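Local coordinates for interferon-activable protein 202 (Mus musculus, PDB 4L5R) that binds double-stranded DNA without sequence specificity and damps innate immune signalling by preventing activation of the AIM2 inflammasome, probably by sequestering cytoplasmic DNA, at residues E35-A40 and G190-I195; Y48-V53 and L124-F129; I141-K146 and D169-F174. All coordinates share one frame; numbering follows the deposited sequence.

Contact 1 (E35-A40 and G190-I195). With NA (sodium ion), chain D; nucleotides of chain B.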
loop_
_atom_site.group_PDB
_atom_site.type_symbol
_atom_site.label_atom_id
_atom_site.label_comp_id
_atom_site.label_asym_id
_atom_site.label_seq_id
_atom_site.Cartn_x
_atom_site.Cartn_y
_atom_site.Cartn_z
ATOM N N GLU A 35 -11.818 -12.072 -3.688
ATOM C CA GLU A 35 -10.541 -12.321 -3.007
ATOM C C GLU A 35 -10.369 -11.392 -1.810
ATOM O O GLU A 35 -11.086 -10.396 -1.695
ATOM C CB GLU A 35 -9.377 -12.116 -3.979
ATOM C CG GLU A 35 -9.487 -12.904 -5.272
ATOM C CD GLU A 35 -9.145 -14.376 -5.100
ATOM O OE1 GLU A 35 -9.591 -15.182 -5.946
ATOM O OE2 GLU A 35 -8.421 -14.724 -4.133
ATOM N N ASN A 36 -9.417 -11.704 -0.927
ATOM C CA ASN A 36 -9.070 -10.776 0.151
ATOM C C ASN A 36 -7.578 -10.458 0.209
ATOM O O ASN A 36 -6.765 -11.143 -0.403
ATOM C CB ASN A 36 -9.590 -11.257 1.508
ATOM C CG ASN A 36 -9.236 -12.695 1.792
ATOM O OD1 ASN A 36 -8.146 -13.157 1.457
ATOM N ND2 ASN A 36 -10.170 -13.427 2.411
ATOM N N MET A 37 -7.225 -9.399 0.926
ATOM C CA MET A 37 -5.821 -9.001 1.052
ATOM C C MET A 37 -5.689 -7.998 2.186
ATOM O O MET A 37 -6.694 -7.525 2.727
ATOM C CB MET A 37 -5.334 -8.358 -0.252
ATOM C CG MET A 37 -6.010 -7.016 -0.569
ATOM S SD MET A 37 -5.316 -6.189 -2.028
ATOM C CE MET A 37 -3.765 -5.597 -1.357
ATOM N N PHE A 38 -4.453 -7.663 2.552
ATOM C CA PHE A 38 -4.237 -6.538 3.428
ATOM C C PHE A 38 -2.937 -5.866 3.004
ATOM O O PHE A 38 -2.088 -6.500 2.363
ATOM C CB PHE A 38 -4.282 -6.908 4.928
ATOM C CG PHE A 38 -3.187 -7.863 5.390
ATOM C CD1 PHE A 38 -1.958 -7.382 5.799
ATOM C CD2 PHE A 38 -3.429 -9.226 5.474
ATOM C CE1 PHE A 38 -0.949 -8.251 6.246
ATOM C CE2 PHE A 38 -2.436 -10.101 5.922
ATOM C CZ PHE A 38 -1.197 -9.605 6.309
ATOM N N HIS A 39 -2.827 -4.580 3.296
ATOM C CA HIS A 39 -1.594 -3.834 3.033
ATOM C C HIS A 39 -0.690 -3.840 4.246
ATOM O O HIS A 39 -1.161 -3.908 5.374
ATOM C CB HIS A 39 -1.919 -2.377 2.691
ATOM C CG HIS A 39 -2.644 -2.220 1.399
ATOM N ND1 HIS A 39 -2.015 -2.341 0.178
ATOM C CD2 HIS A 39 -3.951 -1.978 1.131
ATOM C CE1 HIS A 39 -2.903 -2.178 -0.787
ATOM N NE2 HIS A 39 -4.085 -1.951 -0.235
ATOM N N ALA A 40 0.614 -3.711 4.022
ATOM C CA ALA A 40 1.511 -3.594 5.136
ATOM C C ALA A 40 2.743 -2.812 4.687
ATOM O O ALA A 40 2.956 -2.610 3.484
ATOM C CB ALA A 40 1.898 -4.988 5.676
ATOM N N GLY A 190 -7.175 1.324 -8.208
ATOM C CA GLY A 190 -6.887 0.122 -8.974
ATOM C C GLY A 190 -7.382 -1.091 -8.194
ATOM O O GLY A 190 -7.995 -0.942 -7.134
ATOM N N ASN A 191 -7.121 -2.297 -8.688
ATOM C CA ASN A 191 -7.745 -3.454 -8.048
ATOM C C ASN A 191 -7.412 -3.570 -6.564
ATOM O O ASN A 191 -8.265 -3.987 -5.782
ATOM C CB ASN A 191 -7.507 -4.756 -8.810
ATOM C CG ASN A 191 -6.060 -5.161 -8.821
ATOM O OD1 ASN A 191 -5.172 -4.325 -8.646
ATOM N ND2 ASN A 191 -5.807 -6.452 -9.028
ATOM N N HIS A 192 -6.209 -3.131 -6.171
ATOM C CA HIS A 192 -5.763 -3.230 -4.779
ATOM C C HIS A 192 -5.967 -1.985 -3.914
ATOM O O HIS A 192 -5.605 -1.990 -2.738
ATOM C CB HIS A 192 -4.267 -3.616 -4.709
ATOM C CG HIS A 192 -3.922 -4.877 -5.437
ATOM N ND1 HIS A 192 -2.767 -5.010 -6.177
ATOM C CD2 HIS A 192 -4.563 -6.071 -5.522
ATOM C CE1 HIS A 192 -2.712 -6.225 -6.694
ATOM N NE2 HIS A 192 -3.790 -6.889 -6.312
ATOM N N SER A 193 -6.520 -0.907 -4.465
ATOM C CA SER A 193 -6.594 0.323 -3.688
ATOM C C SER A 193 -7.443 0.202 -2.430
ATOM O O SER A 193 -8.439 -0.533 -2.390
ATOM C CB SER A 193 -7.091 1.502 -4.545
ATOM O OG SER A 193 -6.325 1.608 -5.732
ATOM N N PHE A 194 -7.031 0.934 -1.406
ATOM C CA PHE A 194 -7.707 0.947 -0.120
ATOM C C PHE A 194 -7.650 2.369 0.419
ATOM O O PHE A 194 -6.604 3.040 0.363
ATOM C CB PHE A 194 -7.002 -0.020 0.839
ATOM C CG PHE A 194 -7.687 -0.186 2.173
ATOM C CD1 PHE A 194 -8.775 -1.064 2.315
ATOM C CD2 PHE A 194 -7.212 0.478 3.299
ATOM C CE1 PHE A 194 -9.381 -1.236 3.555
ATOM C CE2 PHE A 194 -7.815 0.304 4.538
ATOM C CZ PHE A 194 -8.908 -0.561 4.662
ATOM N N ILE A 195 -8.780 2.836 0.933
ATOM C CA ILE A 195 -8.858 4.185 1.436
ATOM C C ILE A 195 -9.522 4.227 2.804
ATOM O O ILE A 195 -10.551 3.570 3.035
ATOM C CB ILE A 195 -9.607 5.069 0.421
ATOM C CG1 ILE A 195 -9.732 6.496 0.925
ATOM C CG2 ILE A 195 -10.981 4.477 0.112
ATOM C CD1 ILE A 195 -10.395 7.403 -0.085
HETATM NA NA NA D . -6.598 -13.780 -1.287
ATOM P P DG B 6 -4.621 -2.662 -11.841
ATOM O OP1 DG B 6 -3.377 -2.519 -11.045
ATOM O OP2 DG B 6 -5.943 -2.494 -11.196
ATOM O "O5'" DG B 6 -4.545 -1.639 -13.071
ATOM C "C5'" DG B 6 -3.325 -1.526 -13.805
ATOM C "C4'" DG B 6 -3.555 -0.683 -15.042
ATOM O "O4'" DG B 6 -4.216 -1.487 -16.061
ATOM C "C3'" DG B 6 -4.432 0.550 -14.801
ATOM O "O3'" DG B 6 -3.836 1.722 -15.360
ATOM C "C2'" DG B 6 -5.695 0.220 -15.585
ATOM C "C1'" DG B 6 -5.032 -0.552 -16.719
ATOM N N9 DG B 6 -5.990 -1.113 -17.669
ATOM C C8 DG B 6 -7.200 -1.723 -17.432
ATOM N N7 DG B 6 -7.831 -2.059 -18.528
ATOM C C5 DG B 6 -6.989 -1.631 -19.547
ATOM C C6 DG B 6 -7.125 -1.717 -20.951
ATOM O O6 DG B 6 -8.058 -2.212 -21.595
ATOM N N1 DG B 6 -6.031 -1.151 -21.609
ATOM C C2 DG B 6 -4.944 -0.582 -20.983
ATOM N N2 DG B 6 -3.972 -0.084 -21.761
ATOM N N3 DG B 6 -4.803 -0.505 -19.670
ATOM C C4 DG B 6 -5.858 -1.048 -19.029
ATOM P P DT B 5 -8.383 -7.859 -11.512
ATOM O OP1 DT B 5 -7.839 -8.159 -10.161
ATOM O OP2 DT B 5 -9.758 -7.318 -11.650
ATOM O "O5'" DT B 5 -7.421 -6.830 -12.276
ATOM C "C5'" DT B 5 -6.065 -7.168 -12.520
ATOM C "C4'" DT B 5 -5.436 -6.137 -13.433
ATOM O "O4'" DT B 5 -5.856 -6.348 -14.802
ATOM C "C3'" DT B 5 -5.773 -4.683 -13.094
ATOM O "O3'" DT B 5 -4.582 -4.102 -12.548
ATOM C "C2'" DT B 5 -6.191 -4.060 -14.427
ATOM C "C1'" DT B 5 -5.712 -5.100 -15.439
ATOM N N1 DT B 5 -6.447 -5.117 -16.738
ATOM C C2 DT B 5 -5.709 -4.979 -17.890
ATOM O O2 DT B 5 -4.494 -4.844 -17.905
ATOM N N3 DT B 5 -6.458 -5.007 -19.034
ATOM C C4 DT B 5 -7.823 -5.146 -19.174
ATOM O O4 DT B 5 -8.364 -5.141 -20.282
ATOM C C5 DT B 5 -8.535 -5.286 -17.924
ATOM C C7 DT B 5 -10.026 -5.448 -17.923
ATOM C C6 DT B 5 -7.824 -5.266 -16.783
#
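Met37 and His39 of the strand 35-40 reach across to His192 and Phe194, joining the two OB folds of this HIN-200 domain beside the bound DNA. The second segment starts as a type I turn, Gly190 to Ser193, closed by Ser193 N to Gly190 O (3.0 Å); Gly190 N also donates to Ser193 OG (2.6 Å). Asn191 faces the DNA: its backbone N donates to OP2 of DG6 of chain B at 2.8 Å, and its ND2 to OP1 of DT5 of chain B at 2.9 Å, so one residue grips two successive phosphates. Its OD1 rests over the centre of the His192 ring.

His192 supplies the one hydrogen bond between the segments. Its carbonyl O accepts from His39 NE2 at 2.9 Å; the oxygen lies in the plane of the His39 ring and points almost straight at the nitrogen, though the bond is bent at the hydrogen (136°). Met37 crosses His192 at about a right angle in a Met-aromatic contact, SD approaching the ring obliquely, 3.6 Å from His192 CD2. The bend at the end of the methionine chain (chi3 -75°) turns CE over one face of the His39 ring, toward its rim. Beyond Ser193, Phe194 CB sits at the edge of that same ring, 3.6 Å from His39 CD2, while the phenyl group turns off toward Phe28. His39 is the site that mediates interaction with TP53BP1. Strand 35-43 runs between strands 17-30 and 48-53, with Asn36 O and Phe54 O binding the sodium ion, and strand 194-197 pairs with strand 171-174.

Contact 2 (Y48-V53 and L124-F129); sequences YYRVKV and LIYGVF
The junction between the two OB folds of the HIN-200 domain is bridged here by Arg50, from strand 48-53 of the first fold, lying over Tyr126, from strand 124-136 of the second. The strands do not pair: their axes stay 10.5 Å apart and cross at roughly a right angle, and side chains fill the distance.

The Arg50 and Tyr126 side chains run antiparallel, the aliphatic part of the arginine passing along one face of the phenol ring. Arg50 CG stands 3.8 Å from the Tyr126 ring centroid, only 9° off the normal, a CH-pi contact. Further along, Arg50 NE passes 3.8 Å from Tyr126 CG, and the guanidinium reaches the level of Tyr126 CB with its plane tilted 17° from the ring. The turn at chi2 (-68°) lays the arginine chain along the ring. Tyr126 CB lies over one face of the guanidinium and the edge of the Tyr48 ring, through CE2, over the opposite one; NH1 is tied to Thr41 OG1 and Ala107 O, which together should fix its rotation. Tyr48 in turn packs on helix 101-108, part of the stretch joining the two folds.

Lys52 adds a second, looser link. Its chain, extended beyond CG, carries CE to 3.7 Å from Tyr126 OH and NZ to 3.7 Å from Leu124 CD1, while the ammonium group finds its hydrogen-bonding partners in His192 and Ser175. The tyrosine hydroxyl is linked to the first fold through one water, which sits 2.8 Å from Tyr126 OH and donates a 2.7 Å hydrogen bond to Val51 O.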
loop_
_atom_site.group_PDB
_atom_site.type_symbol
_atom_site.label_atom_id
_atom_site.label_comp_id
_atom_site.label_asym_id
_atom_site.label_seq_id
_atom_site.Cartn_x
_atom_site.Cartn_y
_atom_site.Cartn_z
ATOM N N TYR A 48 12.697 0.595 3.270
ATOM C CA TYR A 48 11.353 0.125 3.656
ATOM C C TYR A 48 10.633 -0.335 2.407
ATOM O O TYR A 48 11.032 0.014 1.307
ATOM C CB TYR A 48 10.555 1.190 4.395
ATOM C CG TYR A 48 10.046 2.306 3.506
ATOM C CD1 TYR A 48 10.825 3.429 3.261
ATOM C CD2 TYR A 48 8.791 2.229 2.901
ATOM C CE1 TYR A 48 10.375 4.454 2.446
ATOM C CE2 TYR A 48 8.337 3.252 2.080
ATOM C CZ TYR A 48 9.140 4.358 1.858
ATOM O OH TYR A 48 8.703 5.376 1.048
ATOM N N TYR A 49 9.569 -1.128 2.569
ATOM C CA TYR A 49 8.827 -1.637 1.430
ATOM C C TYR A 49 7.353 -1.578 1.760
ATOM O O TYR A 49 6.989 -1.817 2.899
ATOM C CB TYR A 49 9.111 -3.120 1.222
ATOM C CG TYR A 49 10.515 -3.482 0.847
ATOM C CD1 TYR A 49 11.452 -3.780 1.826
ATOM C CD2 TYR A 49 10.891 -3.587 -0.487
ATOM C CE1 TYR A 49 12.750 -4.153 1.488
ATOM C CE2 TYR A 49 12.205 -3.956 -0.838
ATOM C CZ TYR A 49 13.117 -4.236 0.160
ATOM O OH TYR A 49 14.411 -4.608 -0.159
ATOM N N ARG A 50 6.530 -1.275 0.762
ATOM C CA ARG A 50 5.097 -1.527 0.845
ATOM C C ARG A 50 4.896 -2.984 0.482
ATOM O O ARG A 50 5.621 -3.536 -0.354
ATOM C CB ARG A 50 4.313 -0.644 -0.138
ATOM C CG ARG A 50 4.659 0.828 -0.092
ATOM C CD ARG A 50 4.240 1.517 1.199
ATOM N NE ARG A 50 4.532 2.955 1.124
ATOM C CZ ARG A 50 4.585 3.772 2.171
ATOM N NH1 ARG A 50 4.361 3.300 3.390
ATOM N NH2 ARG A 50 4.875 5.065 1.999
ATOM N N VAL A 51 3.891 -3.598 1.094
ATOM C CA VAL A 51 3.666 -5.015 0.953
ATOM C C VAL A 51 2.171 -5.231 0.717
ATOM O O VAL A 51 1.331 -4.555 1.336
ATOM C CB VAL A 51 4.070 -5.769 2.241
ATOM C CG1 VAL A 51 3.978 -7.302 2.035
ATOM C CG2 VAL A 51 5.463 -5.341 2.716
ATOM N N LYS A 52 1.852 -6.126 -0.210
ATOM C CA LYS A 52 0.477 -6.588 -0.386
ATOM C C LYS A 52 0.447 -8.055 -0.028
ATOM O O LYS A 52 1.209 -8.863 -0.592
ATOM C CB LYS A 52 0.006 -6.389 -1.825
ATOM C CG LYS A 52 -0.158 -4.911 -2.227
ATOM C CD LYS A 52 -0.286 -4.747 -3.738
ATOM C CE LYS A 52 -0.538 -3.273 -4.102
ATOM N NZ LYS A 52 -0.772 -3.120 -5.559
ATOM N N VAL A 53 -0.434 -8.410 0.905
ATOM C CA VAL A 53 -0.462 -9.769 1.429
ATOM C C VAL A 53 -1.812 -10.395 1.080
ATOM O O VAL A 53 -2.853 -9.801 1.332
ATOM C CB VAL A 53 -0.228 -9.789 2.958
ATOM C CG1 VAL A 53 -0.166 -11.229 3.470
ATOM C CG2 VAL A 53 1.056 -9.024 3.334
ATOM N N LEU A 124 2.406 3.663 -8.260
ATOM C CA LEU A 124 1.522 3.452 -7.122
ATOM C C LEU A 124 1.815 4.439 -6.015
ATOM O O LEU A 124 2.966 4.624 -5.617
ATOM C CB LEU A 124 1.657 2.021 -6.595
ATOM C CG LEU A 124 1.218 0.976 -7.613
ATOM C CD1 LEU A 124 1.360 -0.435 -7.037
ATOM C CD2 LEU A 124 -0.222 1.257 -8.066
ATOM N N ILE A 125 0.762 5.076 -5.522
ATOM C CA ILE A 125 0.896 6.149 -4.560
ATOM C C ILE A 125 0.267 5.783 -3.229
ATOM O O ILE A 125 -0.868 5.295 -3.165
ATOM C CB ILE A 125 0.203 7.439 -5.084
ATOM C CG1 ILE A 125 0.785 7.828 -6.446
ATOM C CG2 ILE A 125 0.318 8.555 -4.070
ATOM C CD1 ILE A 125 2.314 8.048 -6.453
ATOM N N TYR A 126 0.993 6.074 -2.157
ATOM C CA TYR A 126 0.505 5.825 -0.816
ATOM C C TYR A 126 0.729 7.092 -0.041
ATOM O O TYR A 126 1.722 7.788 -0.271
ATOM C CB TYR A 126 1.354 4.738 -0.132
ATOM C CG TYR A 126 1.241 3.338 -0.678
ATOM C CD1 TYR A 126 1.736 3.017 -1.939
ATOM C CD2 TYR A 126 0.683 2.322 0.091
ATOM C CE1 TYR A 126 1.659 1.722 -2.418
ATOM C CE2 TYR A 126 0.606 1.019 -0.380
ATOM C CZ TYR A 126 1.094 0.729 -1.636
ATOM O OH TYR A 126 1.018 -0.559 -2.109
ATOM N N GLY A 127 -0.147 7.385 0.914
ATOM C CA GLY A 127 0.084 8.543 1.762
ATOM C C GLY A 127 -1.121 9.006 2.553
ATOM O O GLY A 127 -2.220 8.468 2.397
ATOM N N VAL A 128 -0.901 10.007 3.400
ATOM C CA VAL A 128 -1.948 10.603 4.229
ATOM C C VAL A 128 -2.066 12.065 3.799
ATOM O O VAL A 128 -1.049 12.795 3.748
ATOM C CB VAL A 128 -1.550 10.561 5.709
ATOM C CG1 VAL A 128 -2.602 11.234 6.573
ATOM C CG2 VAL A 128 -1.283 9.115 6.154
ATOM N N PHE A 129 -3.278 12.493 3.467
ATOM C CA PHE A 129 -3.477 13.843 2.917
ATOM C C PHE A 129 -4.691 14.530 3.522
ATOM O O PHE A 129 -5.720 13.886 3.799
ATOM C CB PHE A 129 -3.712 13.777 1.410
ATOM C CG PHE A 129 -2.665 13.027 0.652
ATOM C CD1 PHE A 129 -2.757 11.652 0.493
ATOM C CD2 PHE A 129 -1.589 13.703 0.084
ATOM C CE1 PHE A 129 -1.789 10.961 -0.216
ATOM C CE2 PHE A 129 -0.625 13.020 -0.633
ATOM C CZ PHE A 129 -0.727 11.648 -0.786
HETATM O O HOH W 1 0.732 -2.191 0.142
#

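Contact 3 (I141-K146 and D169-F174). With nucleotides of chain C.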
loop_
_atom_site.group_PDB
_atom_site.type_symbol
_atom_site.label_atom_id
_atom_site.label_comp_id
_atom_site.label_asym_id
_atom_site.label_seq_id
_atom_site.Cartn_x
_atom_site.Cartn_y
_atom_site.Cartn_z
ATOM N N ILE A 141 -16.498 7.737 -5.772
ATOM C CA ILE A 141 -16.356 8.734 -4.747
ATOM C C ILE A 141 -15.125 9.503 -5.175
ATOM O O ILE A 141 -14.098 8.902 -5.491
ATOM C CB ILE A 141 -16.103 8.121 -3.380
ATOM C CG1 ILE A 141 -17.217 7.141 -3.021
ATOM C CG2 ILE A 141 -15.998 9.210 -2.328
ATOM C CD1 ILE A 141 -17.029 6.512 -1.663
ATOM N N THR A 142 -15.230 10.821 -5.241
ATOM C CA THR A 142 -14.056 11.619 -5.602
ATOM C C THR A 142 -13.687 12.559 -4.473
ATOM O O THR A 142 -14.524 12.916 -3.645
ATOM C CB THR A 142 -14.279 12.411 -6.881
ATOM O OG1 THR A 142 -15.407 13.272 -6.707
ATOM C CG2 THR A 142 -14.525 11.460 -8.048
ATOM N N PHE A 143 -12.418 12.955 -4.436
ATOM C CA PHE A 143 -11.915 13.803 -3.369
ATOM C C PHE A 143 -11.029 14.843 -4.022
ATOM O O PHE A 143 -10.425 14.582 -5.057
ATOM C CB PHE A 143 -11.017 13.022 -2.403
ATOM C CG PHE A 143 -11.702 11.907 -1.665
ATOM C CD1 PHE A 143 -11.811 10.650 -2.232
ATOM C CD2 PHE A 143 -12.205 12.110 -0.391
ATOM C CE1 PHE A 143 -12.415 9.613 -1.550
ATOM C CE2 PHE A 143 -12.823 11.066 0.304
ATOM C CZ PHE A 143 -12.926 9.821 -0.278
ATOM N N LYS A 144 -10.963 16.018 -3.417
ATOM C CA LYS A 144 -9.872 16.937 -3.704
ATOM C C LYS A 144 -9.004 16.906 -2.461
ATOM O O LYS A 144 -9.441 17.325 -1.379
ATOM C CB LYS A 144 -10.418 18.347 -3.942
ATOM C CG LYS A 144 -9.345 19.386 -4.202
ATOM C CD LYS A 144 -9.992 20.758 -4.424
ATOM C CE LYS A 144 -8.957 21.840 -4.633
ATOM N NZ LYS A 144 -9.610 23.189 -4.806
ATOM N N ILE A 145 -7.797 16.359 -2.591
ATOM C CA ILE A 145 -6.868 16.364 -1.475
ATOM C C ILE A 145 -5.805 17.444 -1.685
ATOM O O ILE A 145 -5.598 17.911 -2.799
ATOM C CB ILE A 145 -6.200 14.995 -1.271
ATOM C CG1 ILE A 145 -5.449 14.545 -2.531
ATOM C CG2 ILE A 145 -7.253 13.949 -0.870
ATOM C CD1 ILE A 145 -4.499 13.321 -2.296
ATOM N N LYS A 146 -5.142 17.842 -0.608
ATOM C CA LYS A 146 -4.185 18.936 -0.694
ATOM C C LYS A 146 -3.127 18.817 0.386
ATOM O O LYS A 146 -3.321 18.135 1.395
ATOM C CB LYS A 146 -4.910 20.271 -0.524
ATOM C CG LYS A 146 -5.537 20.447 0.848
ATOM C CD LYS A 146 -6.025 21.869 1.052
ATOM C CE LYS A 146 -6.687 22.036 2.409
ATOM N NZ LYS A 146 -7.086 23.454 2.663
ATOM N N ASP A 169 -11.674 14.037 8.853
ATOM C CA ASP A 169 -10.555 13.095 8.789
ATOM C C ASP A 169 -9.560 13.466 7.697
ATOM O O ASP A 169 -9.944 13.973 6.645
ATOM C CB ASP A 169 -11.054 11.670 8.493
ATOM C CG ASP A 169 -11.667 10.991 9.704
ATOM O OD1 ASP A 169 -11.574 11.554 10.818
ATOM O OD2 ASP A 169 -12.226 9.882 9.537
ATOM N N LYS A 170 -8.283 13.193 7.935
ATOM C CA LYS A 170 -7.340 13.133 6.832
ATOM C C LYS A 170 -7.599 11.819 6.106
ATOM O O LYS A 170 -8.133 10.874 6.690
ATOM C CB LYS A 170 -5.895 13.182 7.328
ATOM C CG LYS A 170 -5.573 14.356 8.231
ATOM C CD LYS A 170 -4.075 14.618 8.237
ATOM C CE LYS A 170 -3.620 15.286 9.527
ATOM N NZ LYS A 170 -2.187 15.707 9.455
ATOM N N LEU A 171 -7.237 11.768 4.831
ATOM C CA LEU A 171 -7.443 10.588 4.017
ATOM C C LEU A 171 -6.152 9.807 3.863
ATOM O O LEU A 171 -5.145 10.367 3.422
ATOM C CB LEU A 171 -7.891 11.027 2.637
ATOM C CG LEU A 171 -8.440 9.943 1.734
ATOM C CD1 LEU A 171 -9.705 9.395 2.394
ATOM C CD2 LEU A 171 -8.731 10.534 0.358
ATOM N N GLN A 172 -6.185 8.523 4.205
ATOM C CA GLN A 172 -5.041 7.645 3.970
ATOM C C GLN A 172 -5.268 6.796 2.722
ATOM O O GLN A 172 -6.264 6.080 2.612
ATOM C CB GLN A 172 -4.766 6.735 5.169
ATOM C CG GLN A 172 -3.428 6.036 5.023
ATOM C CD GLN A 172 -2.897 5.472 6.337
ATOM O OE1 GLN A 172 -3.648 5.267 7.293
ATOM N NE2 GLN A 172 -1.593 5.220 6.383
ATOM N N LEU A 173 -4.342 6.886 1.778
ATOM C CA LEU A 173 -4.470 6.169 0.518
ATOM C C LEU A 173 -3.446 5.055 0.468
ATOM O O LEU A 173 -2.282 5.264 0.828
ATOM C CB LEU A 173 -4.194 7.114 -0.647
ATOM C CG LEU A 173 -5.055 8.368 -0.768
ATOM C CD1 LEU A 173 -4.613 9.161 -1.975
ATOM C CD2 LEU A 173 -6.509 7.954 -0.884
ATOM N N PHE A 174 -3.874 3.880 0.000
ATOM C CA PHE A 174 -2.968 2.778 -0.279
ATOM C C PHE A 174 -3.099 2.357 -1.739
ATOM O O PHE A 174 -4.202 2.050 -2.220
ATOM C CB PHE A 174 -3.255 1.536 0.612
ATOM C CG PHE A 174 -3.205 1.809 2.095
ATOM C CD1 PHE A 174 -4.185 2.583 2.708
ATOM C CD2 PHE A 174 -2.186 1.290 2.871
ATOM C CE1 PHE A 174 -4.152 2.826 4.074
ATOM C CE2 PHE A 174 -2.136 1.528 4.239
ATOM C CZ PHE A 174 -3.122 2.289 4.843
ATOM P P DG C 7 -16.437 14.318 -10.113
ATOM O OP1 DG C 7 -16.705 14.171 -8.667
ATOM O OP2 DG C 7 -15.076 14.041 -10.648
ATOM O "O5'" DG C 7 -17.500 13.418 -10.881
ATOM C "C5'" DG C 7 -18.911 13.666 -10.684
ATOM C "C4'" DG C 7 -19.728 12.695 -11.509
ATOM O "O4'" DG C 7 -19.695 13.110 -12.893
ATOM C "C3'" DG C 7 -19.260 11.234 -11.496
ATOM O "O3'" DG C 7 -20.427 10.413 -11.433
ATOM C "C2'" DG C 7 -18.489 11.075 -12.807
ATOM C "C1'" DG C 7 -19.223 12.051 -13.712
ATOM N N9 DG C 7 -18.424 12.730 -14.725
ATOM C C8 DG C 7 -17.236 13.399 -14.538
ATOM N N7 DG C 7 -16.775 13.936 -15.632
ATOM C C5 DG C 7 -17.718 13.618 -16.598
ATOM C C6 DG C 7 -17.760 13.933 -17.977
ATOM O O6 DG C 7 -16.935 14.585 -18.642
ATOM N N1 DG C 7 -18.901 13.402 -18.582
ATOM C C2 DG C 7 -19.869 12.670 -17.924
ATOM N N2 DG C 7 -20.911 12.233 -18.636
ATOM N N3 DG C 7 -19.839 12.375 -16.638
ATOM C C4 DG C 7 -18.739 12.879 -16.047
#
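Leu171 sends its CG trans to the backbone N (chi1 -167°), and Phe143 holds its ring beside its own backbone N (chi1 -63°); together these settings bring a leucine methyl squarely onto the phenyl face. Leu171 CD2 lies 3.8 Å from the Phe143 ring centroid and 11° off the normal, a CH-pi contact over the centre of the ring. The side chains meet at about a right angle, and the other methyl of Leu171, CD1, comes down toward the rim, 4.1 Å from Phe143 CE2.

Ile145, two residues on, stands on the same side of its strand. Its CG2 branch touches the same leucine methyl, Ile145 CG2 to Leu171 CD2 being 3.9 Å. CD2 thus touches both residues. The longer arm of Ile145 extends toward Leu173, and the two meet tip to tip, Ile145 CD1 to Leu173 CD1, at 4.2 Å. No hydrogen bond crosses this contact; it is an apolar core contact, made entirely by buried residues.

The strand 141-146 has two faces: Phe143 and Ile145 point into the barrel, and Thr142 on the other face meets the DNA, its OG1 donating a short 2.5 Å hydrogen bond to OP1 of DG7 of chain C. This is the inside of the second OB barrel, where strands 141-146 and 171-174 pass roughly perpendicular to each other. Both pair antiparallel with the long strand 124-136, which curls from one to the other. Strand 151-156 flanks 141-146, strand 194-197 flanks 171-174, and Ile195 of strand 194-197 packs against Phe143, Leu171 and Leu173.

Contacts 1 and 2 both join the first OB fold to the second, their centres about 10 Å apart, while contact 3 lies within the second, centre to centre about 16 Å from contact 1 and about 14 Å from contact 2. Lys52 NZ of contact 2 hydrogen-bonds His192 ND1 of contact 1 at 2.8 Å. Backbone pairing carries both junction contacts into the barrel: Phe194 O to Phe174 N is 2.9 Å, and Gly127 O to Leu173 N is 2.7 Å. The DNA is held at separate points, chain B by the turn of contact 1 and chain C by the strand 141-146, in keeping with recognition of both strands.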